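Local coordinates for F5/8 type C domain protein (Clostridium perfringens, PDB 7JRM), which probably recognises mucin-type glycans through a carbohydrate-binding module of family 51, as part of a ZmpB-type O-glycopeptidase, at residues G142-T148 / D220-L226; K167-D171 / V194-I200. All blocks are in the same frame, centred on the assembly; numbering follows the deposited sequence.

Both interactions belong to the CBM51 (NPCBM/NEW2) module, a beta sandwich, and their centres lie about 11 Å apart. Interaction 1 pairs strand 145-152 with strand 215-224 inside one sheet; interaction 2 joins, within the facing sheet, the end of strand 163-170 to the turn that leads into strand 199-205. Interaction 1, with one exposed residue, buries 710 Å² through a backbone ladder, with an aromatic stack on one side of it and a salt bridge on the other. Interaction 2 buries 321 Å² and reaches the surface more: exposed Asp171 binds backbone N-H groups while its valines look inward. They meet in the core, Phe146 CG 3.5 Å from Ile200 CD1, and at the edge, where Asp144 O probably accepts from Val194 N.

Interaction 1: residues G142-T148 / D220-L226; sequences GYDIFDT and DAKFRNL
Tyr143 and Phe223 form an offset stack, centroids 4.0 Å apart and planes within 1° of parallel. Tyr143 CD2 lies over the centre of the Phe223 ring, whereas Phe223 CD2 sits toward the rim of the tyrosine ring, and Phe223 CB makes a CH-pi contact over the face of the same tyrosine ring. Asn225 reaches this tyrosine in plane, its OD1 3.4 Å from Tyr143 CD1, and that oxygen also accepts from Asp144 N at 3.2 Å, with the donor above the carbonyl plane. Asp144 OD2 in turn accepts a hydrogen bond from Leu226 N at 2.9 Å, met on the anti side and 27° out of the carboxylate plane. Beyond these loop contacts, Ile145 with Arg224 and Asp147 with Lys222 are antiparallel hydrogen-bonded pairs flanking the non-hydrogen-bonded pair Phe146 with Phe223. On the face opposite the phenylalanines, Asp147 and Arg224 run side by side; Asp147 CG is anti to its N (chi1 -168°), bringing OD2 to 3.1 Å from Arg224 NH2 in a salt bridge of weak hydrogen-bond geometry. Arg189 is the stronger partner of that carboxylate, and Thr80 holds Arg224 NE. Strand 188-193 flanks strand 145-152 along its other edge, while Leu202 of the facing sheet packs on Phe146, and Ile200 on Phe223.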
ATOM      1  N   GLY A 142       0.703 -12.490 -30.745  1.00 23.34           N
ATOM      2  CA  GLY A 142       0.296 -11.797 -29.542  1.00 25.61           C
ATOM      3  C   GLY A 142       1.347 -11.705 -28.459  1.00 22.51           C
ATOM      4  O   GLY A 142       1.093 -11.071 -27.427  1.00 24.08           O
ATOM      5  N   TYR A 143       2.516 -12.305 -28.658  1.00 20.94           N
ATOM      6  CA  TYR A 143       3.580 -12.294 -27.668  1.00 20.03           C
ATOM      7  C   TYR A 143       4.631 -11.252 -28.028  1.00 16.51           C
ATOM      8  O   TYR A 143       4.802 -10.890 -29.195  1.00 22.03           O
ATOM      9  CB  TYR A 143       4.221 -13.676 -27.548  1.00 18.80           C
ATOM     10  CG  TYR A 143       3.277 -14.733 -27.016  1.00 18.45           C
ATOM     11  CD1 TYR A 143       2.740 -14.631 -25.740  1.00 15.92           C
ATOM     12  CD2 TYR A 143       2.918 -15.828 -27.792  1.00 16.82           C
ATOM     13  CE1 TYR A 143       1.876 -15.593 -25.248  1.00 18.68           C
ATOM     14  CE2 TYR A 143       2.054 -16.794 -27.310  1.00 17.01           C
ATOM     15  CZ  TYR A 143       1.536 -16.672 -26.037  1.00 19.99           C
ATOM     16  OH  TYR A 143       0.677 -17.630 -25.553  1.00 23.37           O
ATOM     17  N   ASP A 144       5.339 -10.769 -27.007  1.00 17.92           N
ATOM     18  CA  ASP A 144       6.299  -9.683 -27.155  1.00 19.48           C
ATOM     19  C   ASP A 144       7.745 -10.141 -27.051  1.00 19.26           C
ATOM     20  O   ASP A 144       8.574  -9.762 -27.884  1.00 20.80           O
ATOM     21  CB  ASP A 144       6.029  -8.599 -26.100  1.00 20.83           C
ATOM     22  CG  ASP A 144       4.639  -8.004 -26.214  1.00 22.88           C
ATOM     23  OD1 ASP A 144       4.268  -7.565 -27.323  1.00 20.45           O
ATOM     24  OD2 ASP A 144       3.919  -7.974 -25.194  1.00 19.58           O
ATOM     25  N   ILE A 145       8.074 -10.951 -26.048  1.00 13.78           N
ATOM     26  CA  ILE A 145       9.453 -11.315 -25.746  1.00 17.61           C
ATOM     27  C   ILE A 145       9.539 -12.823 -25.564  1.00 14.75           C
ATOM     28  O   ILE A 145       8.673 -13.433 -24.927  1.00 13.97           O
ATOM     29  CB  ILE A 145       9.961 -10.583 -24.484  1.00 14.82           C
ATOM     30  CG1 ILE A 145      10.216  -9.105 -24.788  1.00 17.53           C
ATOM     31  CG2 ILE A 145      11.220 -11.240 -23.931  1.00 15.79           C
ATOM     32  CD1 ILE A 145      11.356  -8.871 -25.752  1.00 16.37           C
ATOM     33  N   PHE A 146      10.580 -13.428 -26.133  1.00 13.19           N
ATOM     34  CA  PHE A 146      10.914 -14.823 -25.888  1.00 10.84           C
ATOM     35  C   PHE A 146      12.179 -14.891 -25.043  1.00 15.25           C
ATOM     36  O   PHE A 146      13.200 -14.297 -25.400  1.00 13.48           O
ATOM     37  CB  PHE A 146      11.111 -15.592 -27.194  1.00 12.78           C
ATOM     38  CG  PHE A 146      11.667 -16.972 -26.998  1.00 12.90           C
ATOM     39  CD1 PHE A 146      10.910 -17.956 -26.381  1.00 13.78           C
ATOM     40  CD2 PHE A 146      12.949 -17.284 -27.417  1.00 13.08           C
ATOM     41  CE1 PHE A 146      11.421 -19.227 -26.193  1.00 13.65           C
ATOM     42  CE2 PHE A 146      13.464 -18.554 -27.233  1.00 15.43           C
ATOM     43  CZ  PHE A 146      12.698 -19.527 -26.618  1.00 14.40           C
ATOM     44  N   ASP A 147      12.108 -15.620 -23.932  1.00 13.74           N
ATOM     45  CA  ASP A 147      13.200 -15.716 -22.974  1.00 11.68           C
ATOM     46  C   ASP A 147      13.456 -17.180 -22.652  1.00 14.31           C
ATOM     47  O   ASP A 147      12.512 -17.949 -22.447  1.00 11.79           O
ATOM     48  CB  ASP A 147      12.867 -14.936 -21.694  1.00 15.72           C
ATOM     49  CG  ASP A 147      14.065 -14.759 -20.784  1.00 16.79           C
ATOM     50  OD1 ASP A 147      15.188 -15.116 -21.196  1.00 18.62           O
ATOM     51  OD2 ASP A 147      13.881 -14.252 -19.658  1.00 17.04           O
ATOM     52  N   THR A 148      14.730 -17.564 -22.605  1.00 13.92           N
ATOM     53  CA  THR A 148      15.073 -18.962 -22.384  1.00 12.98           C
ATOM     54  C   THR A 148      16.522 -19.085 -21.933  1.00 16.37           C
ATOM     55  O   THR A 148      17.358 -18.229 -22.234  1.00 15.23           O
ATOM     56  CB  THR A 148      14.853 -19.800 -23.651  1.00 12.19           C
ATOM     57  OG1 THR A 148      15.053 -21.188 -23.353  1.00  9.72           O
ATOM     58  CG2 THR A 148      15.824 -19.382 -24.748  1.00 11.47           C
ATOM     59  N   ASP A 220      13.452 -23.197 -19.077  1.00 15.58           N
ATOM     60  CA  ASP A 220      12.610 -22.069 -18.677  1.00 17.96           C
ATOM     61  C   ASP A 220      12.169 -21.237 -19.878  1.00 15.53           C
ATOM     62  O   ASP A 220      11.907 -20.039 -19.751  1.00 16.71           O
ATOM     63  CB  ASP A 220      13.319 -21.185 -17.644  1.00 17.14           C
ATOM     64  CG  ASP A 220      12.372 -20.647 -16.588  1.00 28.10           C
ATOM     65  OD1 ASP A 220      11.810 -21.458 -15.821  1.00 23.06           O
ATOM     66  OD2 ASP A 220      12.196 -19.412 -16.520  1.00 29.35           O
ATOM     67  N   ALA A 221      12.088 -21.867 -21.050  1.00 14.25           N
ATOM     68  CA  ALA A 221      11.674 -21.170 -22.261  1.00 16.58           C
ATOM     69  C   ALA A 221      10.240 -20.684 -22.119  1.00 17.15           C
ATOM     70  O   ALA A 221       9.328 -21.478 -21.867  1.00 15.02           O
ATOM     71  CB  ALA A 221      11.813 -22.090 -23.472  1.00 15.12           C
ATOM     72  N   LYS A 222      10.039 -19.379 -22.282  1.00 16.64           N
ATOM     73  CA  LYS A 222       8.733 -18.796 -22.016  1.00 15.47           C
ATOM     74  C   LYS A 222       8.565 -17.515 -22.817  1.00 16.11           C
ATOM     75  O   LYS A 222       9.541 -16.833 -23.142  1.00 16.91           O
ATOM     76  CB  LYS A 222       8.552 -18.508 -20.522  1.00 16.27           C
ATOM     77  CG  LYS A 222       9.565 -17.523 -19.957  1.00 19.38           C
ATOM     78  CD  LYS A 222       9.426 -17.382 -18.450  1.00 20.24           C
ATOM     79  CE  LYS A 222      10.594 -16.610 -17.857  1.00 24.37           C
ATOM     80  NZ  LYS A 222      10.609 -16.682 -16.368  1.00 22.90           N
ATOM     81  N   PHE A 223       7.312 -17.204 -23.135  1.00 15.39           N
ATOM     82  CA  PHE A 223       6.965 -15.905 -23.686  1.00 14.84           C
ATOM     83  C   PHE A 223       6.772 -14.905 -22.555  1.00 13.50           C
ATOM     84  O   PHE A 223       6.387 -15.264 -21.441  1.00 15.58           O
ATOM     85  CB  PHE A 223       5.688 -15.991 -24.523  1.00 16.74           C
ATOM     86  CG  PHE A 223       5.871 -16.672 -25.849  1.00 19.46           C
ATOM     87  CD1 PHE A 223       6.711 -16.134 -26.810  1.00 13.20           C
ATOM     88  CD2 PHE A 223       5.193 -17.845 -26.140  1.00 15.72           C
ATOM     89  CE1 PHE A 223       6.877 -16.756 -28.034  1.00 17.35           C
ATOM     90  CE2 PHE A 223       5.354 -18.472 -27.363  1.00 14.95           C
ATOM     91  CZ  PHE A 223       6.199 -17.926 -28.312  1.00 13.77           C
ATOM     92  N   ARG A 224       7.052 -13.637 -22.848  1.00 17.23           N
ATOM     93  CA  ARG A 224       6.874 -12.564 -21.879  1.00 16.61           C
ATOM     94  C   ARG A 224       6.195 -11.391 -22.567  1.00 19.73           C
ATOM     95  O   ARG A 224       6.645 -10.946 -23.626  1.00 17.87           O
ATOM     96  CB  ARG A 224       8.213 -12.127 -21.273  1.00 19.78           C
ATOM     97  CG  ARG A 224       8.988 -13.245 -20.595  1.00 16.79           C
ATOM     98  CD  ARG A 224      10.374 -12.782 -20.179  1.00 16.47           C
ATOM     99  NE  ARG A 224      10.324 -11.801 -19.099  1.00 18.18           N
ATOM    100  CZ  ARG A 224      11.008 -11.906 -17.965  1.00 19.29           C
ATOM    101  NH1 ARG A 224      10.904 -10.967 -17.036  1.00 17.39           N
ATOM    102  NH2 ARG A 224      11.796 -12.953 -17.757  1.00 15.35           N
ATOM    103  N   ASN A 225       5.118 -10.896 -21.965  1.00 18.90           N
ATOM    104  CA  ASN A 225       4.319  -9.830 -22.547  1.00 20.56           C
ATOM    105  C   ASN A 225       4.444  -8.552 -21.728  1.00 19.52           C
ATOM    106  O   ASN A 225       4.608  -8.589 -20.505  1.00 18.23           O
ATOM    107  CB  ASN A 225       2.845 -10.234 -22.641  1.00 21.06           C
ATOM    108  CG  ASN A 225       2.544 -11.047 -23.881  1.00 23.17           C
ATOM    109  OD1 ASN A 225       3.455 -11.498 -24.574  1.00 24.22           O
ATOM    110  ND2 ASN A 225       1.262 -11.237 -24.170  1.00 28.64           N
ATOM    111  N   LEU A 226       4.363  -7.419 -22.421  1.00 17.85           N
ATOM    112  CA  LEU A 226       4.328  -6.134 -21.741  1.00 20.25           C
ATOM    113  C   LEU A 226       3.073  -6.032 -20.882  1.00 23.13           C
ATOM    114  O   LEU A 226       2.035  -6.628 -21.185  1.00 15.81           O
ATOM    115  CB  LEU A 226       4.369  -4.989 -22.755  1.00 20.22           C
ATOM    116  CG  LEU A 226       5.525  -5.013 -23.758  1.00 20.95           C
ATOM    117  CD1 LEU A 226       5.482  -3.791 -24.664  1.00 25.09           C
ATOM    118  CD2 LEU A 226       6.859  -5.101 -23.034  1.00 21.51           C
TER

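Interaction 2: residues K167-D171 / V194-I200; sequences KVYVD and VRNSKEI
Val170 lays its two methyls over the turn 194-197: CG2 meets Val194 CG1 at 3.8 Å, the side chains crossing at about a right angle, and CG1 meets Ser197 CB at 3.6 Å. Two residues back, on the same face, Val168 CG1 touches Ile200 CD1 at 3.8 Å. Val170 and Ile200 form an antiparallel non-hydrogen-bonded pair, and the ladder closes beyond them with Asp171 N donating to Glu199 O at 2.9 Å. Strand 163-170 ends here, and the Asp171 side chain takes over from its backbone. With CG anti to the carbonyl carbon (chi1 -72°), OD1 receives both Glu199 N, at 3.0 Å, and Lys198 N, at 3.1 Å. Lys198 N uses the syn lone pair; Glu199 N also comes from the syn side but 28° out of the carboxylate plane. OD2 rests on Ser197 CA and CB and accepts a hydrogen bond from a water that also donates to Asn196 O. Within the type II turn, Ser197 OG donates to Val194 O at 2.8 Å and hydrogen-bonds to Ser140. Two firm bonds on one oxygen and a water on the other fix the rotation of the carboxylate, and its negative charge probably strengthens its hold on the two adjacent peptide N-H groups.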
ATOM      1  N   LYS A 167      19.780 -21.646 -32.023  1.00 13.21           N
ATOM      2  CA  LYS A 167      19.377 -20.562 -32.905  1.00 15.03           C
ATOM      3  C   LYS A 167      17.883 -20.326 -32.754  1.00 18.31           C
ATOM      4  O   LYS A 167      17.109 -21.263 -32.545  1.00 14.48           O
ATOM      5  CB  LYS A 167      19.712 -20.872 -34.372  1.00 14.28           C
ATOM      6  CG  LYS A 167      21.176 -21.199 -34.620  1.00 17.26           C
ATOM      7  CD  LYS A 167      21.434 -21.516 -36.083  1.00 23.74           C
ATOM      8  CE  LYS A 167      22.653 -22.410 -36.243  1.00 23.74           C
ATOM      9  NZ  LYS A 167      22.833 -22.861 -37.651  1.00 28.23           N
ATOM     10  N   VAL A 168      17.484 -19.062 -32.859  1.00 15.27           N
ATOM     11  CA  VAL A 168      16.088 -18.659 -32.726  1.00 13.33           C
ATOM     12  C   VAL A 168      15.696 -17.890 -33.979  1.00 14.92           C
ATOM     13  O   VAL A 168      16.290 -16.849 -34.288  1.00 13.61           O
ATOM     14  CB  VAL A 168      15.851 -17.812 -31.467  1.00 11.59           C
ATOM     15  CG1 VAL A 168      14.450 -17.219 -31.486  1.00 16.06           C
ATOM     16  CG2 VAL A 168      16.061 -18.653 -30.217  1.00 12.79           C
ATOM     17  N   TYR A 169      14.701 -18.402 -34.697  1.00 15.81           N
ATOM     18  CA  TYR A 169      14.180 -17.767 -35.896  1.00 15.81           C
ATOM     19  C   TYR A 169      12.807 -17.180 -35.604  1.00 18.46           C
ATOM     20  O   TYR A 169      11.979 -17.816 -34.944  1.00 14.61           O
ATOM     21  CB  TYR A 169      14.088 -18.766 -37.054  1.00 14.55           C
ATOM     22  CG  TYR A 169      15.430 -19.261 -37.546  1.00 17.06           C
ATOM     23  CD1 TYR A 169      16.024 -18.711 -38.674  1.00 20.91           C
ATOM     24  CD2 TYR A 169      16.105 -20.278 -36.881  1.00 15.96           C
ATOM     25  CE1 TYR A 169      17.249 -19.160 -39.129  1.00 25.15           C
ATOM     26  CE2 TYR A 169      17.333 -20.732 -37.327  1.00 18.47           C
ATOM     27  CZ  TYR A 169      17.900 -20.171 -38.451  1.00 23.30           C
ATOM     28  OH  TYR A 169      19.121 -20.621 -38.899  1.00 22.33           O
ATOM     29  N   VAL A 170      12.575 -15.964 -36.085  1.00 17.08           N
ATOM     30  CA  VAL A 170      11.300 -15.274 -35.924  1.00 17.59           C
ATOM     31  C   VAL A 170      10.739 -15.033 -37.317  1.00 17.40           C
ATOM     32  O   VAL A 170      11.288 -14.229 -38.082  1.00 21.27           O
ATOM     33  CB  VAL A 170      11.448 -13.957 -35.149  1.00 18.56           C
ATOM     34  CG1 VAL A 170      10.122 -13.216 -35.109  1.00 16.54           C
ATOM     35  CG2 VAL A 170      11.951 -14.227 -33.740  1.00 16.14           C
ATOM     36  N   ASP A 171       9.648 -15.728 -37.645  1.00 18.09           N
ATOM     37  CA  ASP A 171       9.047 -15.674 -38.978  1.00 21.59           C
ATOM     38  C   ASP A 171      10.073 -16.018 -40.056  1.00 24.74           C
ATOM     39  O   ASP A 171      10.133 -15.389 -41.114  1.00 23.34           O
ATOM     40  CB  ASP A 171       8.406 -14.310 -39.243  1.00 19.77           C
ATOM     41  CG  ASP A 171       7.134 -14.099 -38.445  1.00 21.92           C
ATOM     42  OD1 ASP A 171       6.448 -15.098 -38.146  1.00 20.48           O
ATOM     43  OD2 ASP A 171       6.815 -12.935 -38.122  1.00 20.93           O
ATOM     44  N   VAL A 194       9.896 -10.740 -30.235  1.00 14.21           N
ATOM     45  CA  VAL A 194       9.017 -11.485 -31.129  1.00 17.67           C
ATOM     46  C   VAL A 194       7.735 -10.694 -31.361  1.00 18.36           C
ATOM     47  O   VAL A 194       6.678 -11.269 -31.641  1.00 19.15           O
ATOM     48  CB  VAL A 194       8.708 -12.888 -30.570  1.00 16.89           C
ATOM     49  CG1 VAL A 194       9.981 -13.717 -30.479  1.00 14.12           C
ATOM     50  CG2 VAL A 194       8.035 -12.789 -29.209  1.00 15.79           C
ATOM     51  N   ARG A 195       7.828  -9.369 -31.259  1.00 19.13           N
ATOM     52  CA  ARG A 195       6.653  -8.519 -31.396  1.00 17.92           C
ATOM     53  C   ARG A 195       6.083  -8.595 -32.806  1.00 21.72           C
ATOM     54  O   ARG A 195       6.818  -8.541 -33.796  1.00 16.40           O
ATOM     55  CB  ARG A 195       7.005  -7.071 -31.056  1.00 17.27           C
ATOM     56  CG  ARG A 195       6.835  -6.714 -29.591  1.00 19.34           C
ATOM     57  CD  ARG A 195       7.176  -5.254 -29.343  1.00 24.18           C
ATOM     58  NE  ARG A 195       8.550  -4.942 -29.727  1.00 20.08           N
ATOM     59  CZ  ARG A 195       9.107  -3.742 -29.601  1.00 27.40           C
ATOM     60  NH1 ARG A 195       8.408  -2.734 -29.098  1.00 21.36           N
ATOM     61  NH2 ARG A 195      10.364  -3.549 -29.975  1.00 33.57           N
ATOM     62  N   ASN A 196       4.756  -8.722 -32.886  1.00 19.81           N
ATOM     63  CA  ASN A 196       4.028  -8.734 -34.156  1.00 23.35           C
ATOM     64  C   ASN A 196       4.528  -9.842 -35.080  1.00 19.05           C
ATOM     65  O   ASN A 196       4.662  -9.653 -36.292  1.00 19.21           O
ATOM     66  CB  ASN A 196       4.103  -7.371 -34.849  1.00 22.63           C
ATOM     67  CG  ASN A 196       3.387  -6.285 -34.072  1.00 23.03           C
ATOM     68  OD1 ASN A 196       2.212  -6.422 -33.730  1.00 30.80           O
ATOM     69  ND2 ASN A 196       4.094  -5.198 -33.788  1.00 27.74           N
ATOM     70  N   SER A 197       4.805 -11.005 -34.505  1.00 20.35           N
ATOM     71  CA  SER A 197       5.229 -12.174 -35.258  1.00 21.32           C
ATOM     72  C   SER A 197       4.141 -13.238 -35.217  1.00 22.62           C
ATOM     73  O   SER A 197       3.187 -13.162 -34.438  1.00 22.38           O
ATOM     74  CB  SER A 197       6.546 -12.732 -34.704  1.00 21.37           C
ATOM     75  OG  SER A 197       6.337 -13.412 -33.478  1.00 18.14           O
ATOM     76  N   LYS A 198       4.294 -14.241 -36.075  1.00 22.66           N
ATOM     77  CA  LYS A 198       3.366 -15.361 -36.128  1.00 23.03           C
ATOM     78  C   LYS A 198       3.996 -16.695 -35.767  1.00 18.28           C
ATOM     79  O   LYS A 198       3.291 -17.576 -35.272  1.00 22.26           O
ATOM     80  CB  LYS A 198       2.736 -15.468 -37.527  1.00 27.41           C
ATOM     81  CG  LYS A 198       1.684 -14.406 -37.807  1.00 30.35           C
ATOM     82  CD  LYS A 198       1.340 -14.337 -39.285  1.00 34.69           C
ATOM     83  CE  LYS A 198      -0.125 -14.663 -39.526  1.00 37.89           C
ATOM     84  NZ  LYS A 198      -0.341 -15.318 -40.845  1.00 40.62           N
ATOM     85  N   GLU A 199       5.297 -16.865 -35.988  1.00 19.82           N
ATOM     86  CA  GLU A 199       5.974 -18.118 -35.694  1.00 18.19           C
ATOM     87  C   GLU A 199       7.350 -17.839 -35.112  1.00 18.34           C
ATOM     88  O   GLU A 199       8.025 -16.889 -35.514  1.00 17.43           O
ATOM     89  CB  GLU A 199       6.119 -18.989 -36.947  1.00 20.99           C
ATOM     90  CG  GLU A 199       4.841 -19.672 -37.394  1.00 19.32           C
ATOM     91  CD  GLU A 199       5.098 -20.763 -38.412  1.00 21.46           C
ATOM     92  OE1 GLU A 199       6.165 -20.732 -39.062  1.00 20.58           O
ATOM     93  OE2 GLU A 199       4.234 -21.651 -38.563  1.00 28.59           O
ATOM     94  N   ILE A 200       7.756 -18.676 -34.162  1.00 17.67           N
ATOM     95  CA  ILE A 200       9.123 -18.710 -33.664  1.00 20.57           C
ATOM     96  C   ILE A 200       9.638 -20.135 -33.816  1.00 18.02           C
ATOM     97  O   ILE A 200       8.922 -21.099 -33.522  1.00 18.36           O
ATOM     98  CB  ILE A 200       9.225 -18.225 -32.200  1.00 17.61           C
ATOM     99  CG1 ILE A 200      10.690 -18.158 -31.760  1.00 23.92           C
ATOM    100  CG2 ILE A 200       8.402 -19.103 -31.261  1.00 21.84           C
ATOM    101  CD1 ILE A 200      10.879 -17.742 -30.319  1.00 21.33           C
TER
HETATM  102  O   HOH W   1       4.609 -11.414 -39.005  1.00 20.57           O